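Local atomic coordinates of repressor protein (Enterobacteria phage N15, PDB entry 2HIN), a protein that probably binds operator DNA through a helix-turn-helix domain, as a dimeric Cro-type transcriptional repressor of a lambda-like phage. Residues V20-T23 and P24-Y28. Sequence-based numbering, arbitrary orientation. Where two conformers were deposited one is given.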
ATOM      1  N   VAL A  20       6.752  -2.271   9.838  0.50 14.25           N
ATOM      2  CA  VAL A  20       6.542  -2.092   8.412  0.50 14.09           C
ATOM      3  C   VAL A  20       7.368  -3.083   7.558  0.50 13.28           C
ATOM      4  O   VAL A  20       7.387  -2.980   6.333  0.50 14.45           O
ATOM      5  CB  VAL A  20       6.798  -0.607   7.974  0.50 14.89           C
ATOM      6  CG1 VAL A  20       6.151   0.387   8.944  0.50 16.56           C
ATOM      7  CG2 VAL A  20       8.273  -0.321   7.838  0.50 16.45           C
ATOM      8  N   GLY A  21       8.069  -4.027   8.186  1.00 12.86           N
ATOM      9  CA  GLY A  21       8.780  -5.050   7.418  1.00 13.09           C
ATOM     10  C   GLY A  21       9.987  -4.578   6.638  1.00 13.05           C
ATOM     11  O   GLY A  21      10.238  -5.087   5.551  1.00 14.18           O
ATOM     12  N   VAL A  22      10.756  -3.629   7.184  1.00 12.26           N
ATOM     13  CA  VAL A  22      11.984  -3.137   6.526  1.00 12.08           C
ATOM     14  C   VAL A  22      13.123  -3.154   7.521  1.00 11.84           C
ATOM     15  O   VAL A  22      12.940  -3.476   8.689  1.00 12.92           O
ATOM     16  CB  VAL A  22      11.786  -1.721   5.934  1.00 12.03           C
ATOM     17  CG1 VAL A  22      10.628  -1.773   4.902  1.00 13.61           C
ATOM     18  CG2 VAL A  22      11.552  -0.672   7.031  1.00 12.35           C
ATOM     19  N   THR A  23      14.312  -2.821   7.048  1.00 12.29           N
ATOM     20  CA  THR A  23      15.463  -2.699   7.940  1.00 11.57           C
ATOM     21  C   THR A  23      15.415  -1.355   8.677  1.00 10.64           C
ATOM     22  O   THR A  23      14.920  -0.351   8.157  1.00 10.95           O
ATOM     23  CB  THR A  23      16.796  -2.790   7.174  1.00 12.28           C
ATOM     24  OG1 THR A  23      16.865  -1.681   6.264  1.00 12.63           O
ATOM     25  CG2 THR A  23      16.953  -4.131   6.425  1.00 14.95           C
ATOM     26  N   PRO A  24      16.035  -1.297   9.861  1.00 10.99           N
ATOM     27  CA  PRO A  24      16.194   0.008  10.501  1.00 10.60           C
ATOM     28  C   PRO A  24      16.933   1.000   9.615  1.00 10.52           C
ATOM     29  O   PRO A  24      16.591   2.186   9.599  1.00 10.51           O
ATOM     30  CB  PRO A  24      16.992  -0.336  11.763  1.00 12.18           C
ATOM     31  CG  PRO A  24      16.571  -1.739  12.075  1.00 11.85           C
ATOM     32  CD  PRO A  24      16.499  -2.389  10.724  1.00 11.46           C
ATOM     33  N   GLY A  25      17.961   0.544   8.917  1.00 10.17           N
ATOM     34  CA  GLY A  25      18.704   1.421   8.033  1.00 10.61           C
ATOM     35  C   GLY A  25      17.831   2.070   6.975  1.00 10.22           C
ATOM     36  O   GLY A  25      18.011   3.236   6.647  1.00 10.52           O
ATOM     37  N   ALA A  26      16.858   1.324   6.440  1.00 10.40           N
ATOM     38  CA  ALA A  26      15.932   1.888   5.472  1.00 10.16           C
ATOM     39  C   ALA A  26      15.123   3.018   6.086  1.00  9.75           C
ATOM     40  O   ALA A  26      14.888   4.028   5.440  1.00 10.31           O
ATOM     41  CB  ALA A  26      15.000   0.826   4.904  1.00 12.12           C
ATOM     42  N   VAL A  27      14.643   2.829   7.310  1.00  9.76           N
ATOM     43  CA  VAL A  27      13.863   3.886   7.966  1.00  9.61           C
ATOM     44  C   VAL A  27      14.710   5.152   8.157  1.00  9.00           C
ATOM     45  O   VAL A  27      14.241   6.262   7.906  1.00  9.19           O
ATOM     46  CB  VAL A  27      13.276   3.429   9.283  1.00  9.96           C
ATOM     47  CG1 VAL A  27      12.457   4.560   9.957  1.00 11.74           C
ATOM     48  CG2 VAL A  27      12.350   2.193   9.071  1.00 12.09           C
ATOM     49  N   TYR A  28      15.977   4.987   8.563  1.00  8.97           N
ATOM     50  CA  TYR A  28      16.863   6.155   8.663  1.00  9.54           C
ATOM     51  C   TYR A  28      17.053   6.817   7.299  1.00  9.60           C
ATOM     52  O   TYR A  28      17.124   8.030   7.240  1.00  9.80           O
ATOM     53  CB  TYR A  28      18.231   5.813   9.290  1.00  9.61           C
ATOM     54  CG  TYR A  28      18.133   5.701  10.790  1.00  9.79           C
ATOM     55  CD1 TYR A  28      17.951   6.840  11.572  1.00 11.61           C
ATOM     56  CD2 TYR A  28      18.241   4.474  11.442  1.00 11.12           C
ATOM     57  CE1 TYR A  28      17.867   6.756  12.956  1.00 12.80           C
ATOM     58  CE2 TYR A  28      18.146   4.370  12.820  1.00 11.08           C
ATOM     59  CZ  TYR A  28      17.955   5.528  13.576  1.00 11.84           C
ATOM     60  OH  TYR A  28      17.874   5.456  14.956  1.00 14.02           O
TER
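Thr23 OG1 sits between its own backbone N and carbonyl carbon (chi1 63°), and from that position it reaches forward to the first turn of the helix that begins at Pro24. Two residues away from the proline, Ala26 N donates to this hydroxyl oxygen, OG1 to N 3.0 Å, with 151° at the hydrogen. Thr23 is thus the N-cap of helix 24-33. The same N-H also makes a weak, strongly bent second bond to Thr23 O, so the amide is shared between the side-chain and main-chain oxygens of one residue. Thr23 O in turn receives a weak bond from Val27 N at 3.3 Å. The methyl of Ala26 comes up beside the cap, its CB 3.4 Å from Thr23 OG1.

On the inner side of the turn, Val27 holds CG1 anti to its backbone N, which leaves CG2 beside that N and facing back to the loop. There it meets Val22 CG2 at 3.6 Å, the two side chains crossing at about a right angle. Val22 CB lies 4.2 Å from Ala26 CB. Val27 also packs on Val13 and Ala17 of helix 13-20, while Val22 touches Trp30 and Arg40.

Just upstream, Gly21 ends helix 13-20 in a Schellman motif with positive phi, and the chain passes through Val22 into the cap: this is the turn of the helix-turn-helix. Pro24, with no N-H to give, suits the first helical position, and the threonine hydroxyl supplies an acceptor for an amide that has no preceding helical turn to bond to.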